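Local coordinates for protein inulin fructotransferase (PDB 2INV) that cleaves inulin by intramolecular fructosyl transfer, releasing a cyclic di-fructose anhydride, on a right-handed parallel beta-helix, at residues N13-T18 against I42-Q47; I296-E301 against L313-G318. One frame throughout, in Å; residues are numbered along the deposited sequence.

Interaction 1 of 2, residues N13-T18 against I42-Q47; sequences NTYDVT and IADIKQ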
ATOM      1  N   ASN A  13      29.165   9.284  -5.965  1.00 17.98           N
ATOM      2  CA  ASN A  13      28.492   8.069  -6.404  1.00 16.35           C
ATOM      3  C   ASN A  13      27.138   8.369  -7.026  1.00 15.50           C
ATOM      4  O   ASN A  13      26.251   7.504  -7.066  1.00 15.13           O
ATOM      5  CB  ASN A  13      28.318   7.101  -5.234  1.00 15.71           C
ATOM      6  CG  ASN A  13      29.640   6.481  -4.788  1.00 15.60           C
ATOM      7  OD1 ASN A  13      29.870   6.287  -3.599  1.00 16.27           O
ATOM      8  ND2 ASN A  13      30.515   6.178  -5.743  1.00 13.75           N
ATOM      9  N   THR A  14      26.975   9.597  -7.510  1.00 15.23           N
ATOM     10  CA  THR A  14      25.722  10.000  -8.143  1.00 16.04           C
ATOM     11  C   THR A  14      26.059  10.459  -9.562  1.00 16.19           C
ATOM     12  O   THR A  14      26.955  11.295  -9.751  1.00 17.54           O
ATOM     13  CB  THR A  14      25.060  11.185  -7.401  1.00 16.93           C
ATOM     14  OG1 THR A  14      24.914  10.869  -6.012  1.00 17.86           O
ATOM     15  CG2 THR A  14      23.684  11.484  -7.988  1.00 17.29           C
ATOM     16  N   TYR A  15      25.374   9.894 -10.554  1.00 15.36           N
ATOM     17  CA  TYR A  15      25.606  10.278 -11.943  1.00 15.80           C
ATOM     18  C   TYR A  15      24.282  10.748 -12.540  1.00 15.83           C
ATOM     19  O   TYR A  15      23.202  10.367 -12.074  1.00 15.62           O
ATOM     20  CB  TYR A  15      26.096   9.102 -12.801  1.00 15.00           C
ATOM     21  CG  TYR A  15      27.302   8.324 -12.303  1.00 15.15           C
ATOM     22  CD1 TYR A  15      27.209   7.490 -11.191  1.00 14.32           C
ATOM     23  CD2 TYR A  15      28.514   8.364 -12.993  1.00 14.83           C
ATOM     24  CE1 TYR A  15      28.283   6.710 -10.780  1.00 13.28           C
ATOM     25  CE2 TYR A  15      29.604   7.582 -12.591  1.00 13.47           C
ATOM     26  CZ  TYR A  15      29.480   6.759 -11.487  1.00 13.59           C
ATOM     27  OH  TYR A  15      30.542   5.984 -11.081  1.00 13.58           O
ATOM     28  N   ASP A  16      24.371  11.577 -13.574  1.00 16.38           N
ATOM     29  CA  ASP A  16      23.194  12.087 -14.284  1.00 17.08           C
ATOM     30  C   ASP A  16      23.500  11.547 -15.683  1.00 16.61           C
ATOM     31  O   ASP A  16      24.558  11.848 -16.230  1.00 16.18           O
ATOM     32  CB  ASP A  16      23.218  13.613 -14.321  1.00 18.24           C
ATOM     33  CG  ASP A  16      22.134  14.197 -15.216  1.00 20.06           C
ATOM     34  OD1 ASP A  16      22.033  13.769 -16.385  1.00 19.73           O
ATOM     35  OD2 ASP A  16      21.395  15.105 -14.766  1.00 22.41           O
ATOM     36  N   VAL A  17      22.624  10.743 -16.273  1.00 16.02           N
ATOM     37  CA  VAL A  17      22.966  10.206 -17.584  1.00 16.15           C
ATOM     38  C   VAL A  17      23.293  11.246 -18.654  1.00 16.55           C
ATOM     39  O   VAL A  17      24.092  10.961 -19.548  1.00 16.20           O
ATOM     40  CB  VAL A  17      21.884   9.227 -18.143  1.00 15.87           C
ATOM     41  CG1 VAL A  17      21.840   7.964 -17.303  1.00 15.43           C
ATOM     42  CG2 VAL A  17      20.528   9.893 -18.201  1.00 14.98           C
ATOM     43  N   THR A  18      22.736  12.452 -18.557  1.00 16.37           N
ATOM     44  CA  THR A  18      23.007  13.466 -19.579  1.00 17.55           C
ATOM     45  C   THR A  18      24.362  14.199 -19.521  1.00 18.11           C
ATOM     46  O   THR A  18      24.788  14.757 -20.533  1.00 17.98           O
ATOM     47  CB  THR A  18      21.891  14.549 -19.610  1.00 17.42           C
ATOM     48  OG1 THR A  18      21.987  15.379 -18.445  1.00 18.55           O
ATOM     49  CG2 THR A  18      20.513  13.895 -19.642  1.00 18.26           C
ATOM     50  N   ILE A  42      28.452   2.134 -15.000  1.00 14.48           N
ATOM     51  CA  ILE A  42      28.644   0.971 -14.136  1.00 14.71           C
ATOM     52  C   ILE A  42      30.108   0.557 -14.180  1.00 15.12           C
ATOM     53  O   ILE A  42      30.657   0.084 -13.183  1.00 14.89           O
ATOM     54  CB  ILE A  42      27.783  -0.234 -14.572  1.00 14.77           C
ATOM     55  CG1 ILE A  42      26.302   0.095 -14.398  1.00 15.45           C
ATOM     56  CG2 ILE A  42      28.141  -1.461 -13.725  1.00 16.52           C
ATOM     57  CD1 ILE A  42      25.363  -0.952 -14.964  1.00 16.28           C
ATOM     58  N   ALA A  43      30.743   0.741 -15.336  1.00 14.63           N
ATOM     59  CA  ALA A  43      32.145   0.392 -15.484  1.00 14.86           C
ATOM     60  C   ALA A  43      32.986   1.319 -14.610  1.00 14.49           C
ATOM     61  O   ALA A  43      34.013   0.907 -14.081  1.00 15.40           O
ATOM     62  CB  ALA A  43      32.565   0.504 -16.947  1.00 15.00           C
ATOM     63  N   ASP A  44      32.549   2.563 -14.447  1.00 13.96           N
ATOM     64  CA  ASP A  44      33.292   3.509 -13.621  1.00 14.02           C
ATOM     65  C   ASP A  44      33.093   3.202 -12.143  1.00 14.71           C
ATOM     66  O   ASP A  44      33.984   3.438 -11.329  1.00 14.81           O
ATOM     67  CB  ASP A  44      32.854   4.951 -13.885  1.00 14.00           C
ATOM     68  CG  ASP A  44      33.650   5.957 -13.061  1.00 14.94           C
ATOM     69  OD1 ASP A  44      34.849   6.165 -13.356  1.00 16.01           O
ATOM     70  OD2 ASP A  44      33.078   6.526 -12.107  1.00 16.95           O
ATOM     71  N   ILE A  45      31.918   2.681 -11.802  1.00 13.96           N
ATOM     72  CA  ILE A  45      31.607   2.338 -10.422  1.00 14.02           C
ATOM     73  C   ILE A  45      32.509   1.183 -10.007  1.00 13.70           C
ATOM     74  O   ILE A  45      33.111   1.208  -8.930  1.00 14.67           O
ATOM     75  CB  ILE A  45      30.136   1.904 -10.277  1.00 13.70           C
ATOM     76  CG1 ILE A  45      29.220   3.085 -10.609  1.00 13.66           C
ATOM     77  CG2 ILE A  45      29.869   1.401  -8.860  1.00 13.56           C
ATOM     78  CD1 ILE A  45      27.743   2.737 -10.614  1.00 13.78           C
ATOM     79  N   LYS A  46      32.599   0.170 -10.868  1.00 14.80           N
ATOM     80  CA  LYS A  46      33.437  -0.994 -10.598  1.00 16.40           C
ATOM     81  C   LYS A  46      34.892  -0.538 -10.587  1.00 17.65           C
ATOM     82  O   LYS A  46      35.718  -1.070  -9.849  1.00 17.23           O
ATOM     83  CB  LYS A  46      33.228  -2.068 -11.667  1.00 17.28           C
ATOM     84  CG  LYS A  46      31.823  -2.660 -11.659  1.00 19.95           C
ATOM     85  CD  LYS A  46      31.750  -3.983 -12.430  1.00 21.70           C
ATOM     86  CE  LYS A  46      31.357  -3.775 -13.873  1.00 22.93           C
ATOM     87  NZ  LYS A  46      31.237  -5.086 -14.582  1.00 23.89           N
ATOM     88  N   GLN A  47      35.186   0.465 -11.407  1.00 18.73           N
ATOM     89  CA  GLN A  47      36.518   1.033 -11.500  1.00 20.88           C
ATOM     90  C   GLN A  47      36.926   1.437 -10.109  1.00 19.99           C
ATOM     91  O   GLN A  47      37.958   1.027  -9.574  1.00 19.48           O
ATOM     92  CB  GLN A  47      36.468   2.307 -12.322  1.00 24.55           C
ATOM     93  CG  GLN A  47      37.807   2.821 -12.735  1.00 29.50           C
ATOM     94  CD  GLN A  47      38.427   1.926 -13.752  1.00 31.82           C
ATOM     95  OE1 GLN A  47      39.030   0.900 -13.416  1.00 34.28           O
ATOM     96  NE2 GLN A  47      38.252   2.281 -15.026  1.00 32.37           N
TER
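Tyr15, on the short strand 14-16, reaches across to Asp44 and Ile45 of helix 30-48, and the backbones stay well separated here, the CA atoms of Tyr15 and Ile42 being 10.0 Å apart. A long, flat side chain with a polar end suits such a gap. With CG beside the backbone N and anti to the carbonyl carbon (chi1 -53°), the ring is directed at the helix and its hydroxyl arrives at the helix surface. There Tyr15 OH donates a hydrogen bond to Asp44 OD2, 2.8 Å away, which accepts on its anti lone pair. OD2 lies in the plane of the ring at its edge, while the carboxylate itself is turned 85° from that plane. Ile45 supplies the apolar half of the contact: its CG1 comes within 3.2 Å of Tyr15 OH and lies 3.7 Å from Tyr15 CE1, meeting the ring obliquely. Arg48, one turn beyond Asp44, forms a salt bridge from NE to Asp44 OD2 and a hydrogen bond between NH2 and Tyr15 OH, so the buried polar end is held by a small network. A leucine in place of Tyr15 would probably leave Asp44 without its phenolic donor and open a gap beside Ile45. Trp20 meets the Tyr15 ring edge-to-face, and Ile41 of the helix and Ala58 of strand 58-62 also touch this side chain. Strand 14-16 pairs in parallel with 58-62, so the contact joins the first strand of the beta-helix to the helix packed at its N-terminal end.

Interaction 2 of 2, residues I296-E301 against L313-G318; sequences IRRTNE and LDDLYG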
ATOM      1  N   ILE A 296     -13.765  -9.707  -8.332  1.00 11.41           N
ATOM      2  CA  ILE A 296     -13.482 -10.417  -9.567  1.00 12.94           C
ATOM      3  C   ILE A 296     -14.584 -10.217 -10.596  1.00 12.83           C
ATOM      4  O   ILE A 296     -15.676 -10.767 -10.477  1.00 13.12           O
ATOM      5  CB  ILE A 296     -13.287 -11.903  -9.240  1.00 13.20           C
ATOM      6  CG1 ILE A 296     -12.313 -12.010  -8.060  1.00 14.92           C
ATOM      7  CG2 ILE A 296     -12.761 -12.659 -10.447  1.00 14.32           C
ATOM      8  CD1 ILE A 296     -12.277 -13.351  -7.389  1.00 13.11           C
ATOM      9  N   ARG A 297     -14.284  -9.410 -11.605  1.00 12.46           N
ATOM     10  CA  ARG A 297     -15.232  -9.093 -12.657  1.00 13.00           C
ATOM     11  C   ARG A 297     -14.821  -9.620 -14.017  1.00 12.86           C
ATOM     12  O   ARG A 297     -13.787  -9.247 -14.574  1.00 12.55           O
ATOM     13  CB  ARG A 297     -15.456  -7.575 -12.716  1.00 15.23           C
ATOM     14  CG  ARG A 297     -15.666  -7.006 -14.118  1.00 19.10           C
ATOM     15  CD  ARG A 297     -16.912  -7.553 -14.763  1.00 19.21           C
ATOM     16  NE  ARG A 297     -17.773  -6.492 -15.271  1.00 18.33           N
ATOM     17  CZ  ARG A 297     -19.098  -6.585 -15.349  1.00 17.92           C
ATOM     18  NH1 ARG A 297     -19.714  -7.696 -14.951  1.00 19.32           N
ATOM     19  NH2 ARG A 297     -19.811  -5.564 -15.815  1.00 16.16           N
ATOM     20  N   ARG A 298     -15.665 -10.497 -14.541  1.00 12.88           N
ATOM     21  CA  ARG A 298     -15.450 -11.096 -15.842  1.00 12.64           C
ATOM     22  C   ARG A 298     -16.488 -10.505 -16.787  1.00 13.13           C
ATOM     23  O   ARG A 298     -17.667 -10.388 -16.425  1.00 12.81           O
ATOM     24  CB  ARG A 298     -15.631 -12.611 -15.748  1.00 11.96           C
ATOM     25  CG  ARG A 298     -15.770 -13.325 -17.084  1.00 14.23           C
ATOM     26  CD  ARG A 298     -14.529 -13.149 -17.934  1.00 14.89           C
ATOM     27  NE  ARG A 298     -14.868 -13.034 -19.345  1.00 16.89           N
ATOM     28  CZ  ARG A 298     -15.340 -14.025 -20.093  1.00 16.52           C
ATOM     29  NH1 ARG A 298     -15.532 -15.229 -19.574  1.00 17.12           N
ATOM     30  NH2 ARG A 298     -15.626 -13.804 -21.369  1.00 16.17           N
ATOM     31  N   THR A 299     -16.057 -10.104 -17.978  1.00 13.98           N
ATOM     32  CA  THR A 299     -16.990  -9.548 -18.946  1.00 14.68           C
ATOM     33  C   THR A 299     -16.381  -9.720 -20.326  1.00 15.08           C
ATOM     34  O   THR A 299     -15.338 -10.365 -20.480  1.00 13.75           O
ATOM     35  CB  THR A 299     -17.296  -8.053 -18.663  1.00 15.42           C
ATOM     36  OG1 THR A 299     -18.438  -7.643 -19.428  1.00 15.51           O
ATOM     37  CG2 THR A 299     -16.105  -7.183 -19.026  1.00 16.45           C
ATOM     38  N   ASN A 300     -17.025  -9.151 -21.334  1.00 15.75           N
ATOM     39  CA  ASN A 300     -16.530  -9.293 -22.695  1.00 16.75           C
ATOM     40  C   ASN A 300     -15.666  -8.105 -23.108  1.00 17.96           C
ATOM     41  O   ASN A 300     -15.898  -6.966 -22.691  1.00 17.73           O
ATOM     42  CB  ASN A 300     -17.702  -9.449 -23.666  1.00 17.40           C
ATOM     43  CG  ASN A 300     -18.730  -8.357 -23.512  1.00 17.50           C
ATOM     44  OD1 ASN A 300     -19.254  -8.131 -22.418  1.00 17.42           O
ATOM     45  ND2 ASN A 300     -19.040  -7.683 -24.611  1.00 18.89           N
ATOM     46  N   GLU A 301     -14.666  -8.385 -23.935  1.00 18.06           N
ATOM     47  CA  GLU A 301     -13.747  -7.372 -24.442  1.00 19.64           C
ATOM     48  C   GLU A 301     -14.537  -6.145 -24.892  1.00 20.79           C
ATOM     49  O   GLU A 301     -15.439  -6.245 -25.724  1.00 20.72           O
ATOM     50  CB  GLU A 301     -12.962  -7.940 -25.623  1.00 19.14           C
ATOM     51  CG  GLU A 301     -12.216  -6.899 -26.440  1.00 19.26           C
ATOM     52  CD  GLU A 301     -11.141  -6.193 -25.647  1.00 19.78           C
ATOM     53  OE1 GLU A 301     -10.113  -6.832 -25.337  1.00 18.86           O
ATOM     54  OE2 GLU A 301     -11.325  -4.999 -25.329  1.00 18.71           O
ATOM     55  N   LEU A 313      -9.391 -20.591 -23.655  1.00 16.20           N
ATOM     56  CA  LEU A 313     -10.086 -21.283 -22.586  1.00 15.93           C
ATOM     57  C   LEU A 313     -11.587 -21.091 -22.693  1.00 15.87           C
ATOM     58  O   LEU A 313     -12.055 -20.055 -23.171  1.00 15.53           O
ATOM     59  CB  LEU A 313      -9.592 -20.782 -21.234  1.00 15.64           C
ATOM     60  CG  LEU A 313      -8.131 -21.105 -20.923  1.00 14.96           C
ATOM     61  CD1 LEU A 313      -7.765 -20.585 -19.547  1.00 14.01           C
ATOM     62  CD2 LEU A 313      -7.921 -22.612 -20.996  1.00 14.20           C
ATOM     63  N   ASP A 314     -12.351 -22.096 -22.273  1.00 16.27           N
ATOM     64  CA  ASP A 314     -13.800 -21.961 -22.323  1.00 16.85           C
ATOM     65  C   ASP A 314     -14.314 -21.561 -20.945  1.00 17.00           C
ATOM     66  O   ASP A 314     -13.547 -21.490 -19.978  1.00 17.26           O
ATOM     67  CB  ASP A 314     -14.495 -23.241 -22.835  1.00 17.21           C
ATOM     68  CG  ASP A 314     -14.310 -24.449 -21.923  1.00 17.88           C
ATOM     69  OD1 ASP A 314     -14.401 -24.313 -20.683  1.00 16.27           O
ATOM     70  OD2 ASP A 314     -14.103 -25.563 -22.464  1.00 18.36           O
ATOM     71  N   ASP A 315     -15.605 -21.265 -20.866  1.00 15.72           N
ATOM     72  CA  ASP A 315     -16.211 -20.821 -19.615  1.00 15.82           C
ATOM     73  C   ASP A 315     -16.396 -21.880 -18.547  1.00 14.73           C
ATOM     74  O   ASP A 315     -16.989 -21.615 -17.504  1.00 15.07           O
ATOM     75  CB  ASP A 315     -17.542 -20.149 -19.917  1.00 16.05           C
ATOM     76  CG  ASP A 315     -17.359 -18.812 -20.604  1.00 17.78           C
ATOM     77  OD1 ASP A 315     -17.128 -17.805 -19.897  1.00 18.31           O
ATOM     78  OD2 ASP A 315     -17.419 -18.762 -21.851  1.00 18.49           O
ATOM     79  N   LEU A 316     -15.900 -23.083 -18.796  1.00 14.58           N
ATOM     80  CA  LEU A 316     -16.021 -24.127 -17.793  1.00 14.54           C
ATOM     81  C   LEU A 316     -14.688 -24.216 -17.041  1.00 14.07           C
ATOM     82  O   LEU A 316     -14.583 -24.888 -16.017  1.00 13.95           O
ATOM     83  CB  LEU A 316     -16.407 -25.465 -18.437  1.00 15.41           C
ATOM     84  CG  LEU A 316     -17.851 -25.488 -18.967  1.00 15.82           C
ATOM     85  CD1 LEU A 316     -18.119 -26.778 -19.718  1.00 17.13           C
ATOM     86  CD2 LEU A 316     -18.824 -25.350 -17.802  1.00 17.81           C
ATOM     87  N   TYR A 317     -13.677 -23.501 -17.546  1.00 13.87           N
ATOM     88  CA  TYR A 317     -12.354 -23.453 -16.914  1.00 13.07           C
ATOM     89  C   TYR A 317     -12.559 -22.729 -15.588  1.00 13.71           C
ATOM     90  O   TYR A 317     -11.886 -23.029 -14.592  1.00 14.59           O
ATOM     91  CB  TYR A 317     -11.367 -22.644 -17.773  1.00 13.18           C
ATOM     92  CG  TYR A 317      -9.923 -22.699 -17.306  1.00 12.15           C
ATOM     93  CD1 TYR A 317      -9.125 -23.807 -17.581  1.00 11.90           C
ATOM     94  CD2 TYR A 317      -9.349 -21.635 -16.605  1.00 12.42           C
ATOM     95  CE1 TYR A 317      -7.783 -23.857 -17.180  1.00 12.01           C
ATOM     96  CE2 TYR A 317      -8.006 -21.675 -16.189  1.00 12.19           C
ATOM     97  CZ  TYR A 317      -7.231 -22.790 -16.486  1.00 11.18           C
ATOM     98  OH  TYR A 317      -5.913 -22.834 -16.101  1.00 13.12           O
ATOM     99  N   GLY A 318     -13.490 -21.773 -15.594  1.00 13.66           N
ATOM    100  CA  GLY A 318     -13.775 -21.005 -14.397  1.00 14.01           C
ATOM    101  C   GLY A 318     -13.020 -19.691 -14.360  1.00 14.47           C
ATOM    102  O   GLY A 318     -11.896 -19.611 -14.856  1.00 13.92           O
TER
HETATM  103  O   HOH W   1     -16.437 -16.295 -22.864  1.00 31.01           O
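Arg298 and Asp315 carry this contact through a salt bridge between strand 285-299 and the loop that follows it. Arg298 NH1 donates to Asp315 OD1 at 3.0 Å, with an N-H...O angle of 138°, so the bond is somewhat bent. The oxygen is met on its syn side, and the guanidinium and carboxylate planes lie only 12° apart, which brings the two groups together edge to edge. A water completes the link: it accepts from Arg298 NH2 at 3.0 Å and donates to Asp315 OD2 at 2.8 Å, lying in the guanidinium plane. One direct and one water-mediated bond therefore join the two groups.

Further hydrogen bonds fix each partner. The arginine chain leaves with CG anti to the backbone N (chi1 166°) and then bends at chi2 and chi3, which returns NE to its own strand; Arg298 NE donates to Thr299 O at 2.9 Å, from above the carbonyl plane. This bond limits rotation of the guanidinium. Asp315 also accepts from the backbone N of Ala344 through OD2 and from the hydroxyl of Tyr336 through OD1, which probably helps to stabilise its buried negative charge. The short, forked carboxylate suits a place where both oxygens find partners.

Local backbone turns shape the loop. Asp314 OD1 accepts from Leu316 N at 2.7 Å, an Asx turn, within a type I beta turn from Asp314 to Tyr317. Gly318 has a positive phi, and a beta carbon there would collide with the carbonyl oxygen of Tyr317, so glycine fits.

Here the bridge ties the loop back to the strand it leaves, in the connection between strands 285-299 and 320-323 of a right-handed parallel beta-helix of the pectate lyase-like class.

How the interactions relate
Interactions 1 and 2 lie on opposite sides of the chain's centre, 49 Å apart between their centres and about 36 Å apart at their nearest atoms, so they do not touch. They follow each other along the sequence: 13-18 with 42-47 belongs to the first strand of the beta-helix, whereas 296-301 with 313-318 belongs to a much later one. Interaction 2 is nearer the sugar site without touching it, the side chain of Arg298 being about 11 Å from a bound fructose unit. Its link to the pocket runs through Glu301, in the same segment, which forms a salt bridge with Arg252 and a hydrogen bond to Tyr303 N, both residues of the glycan pocket.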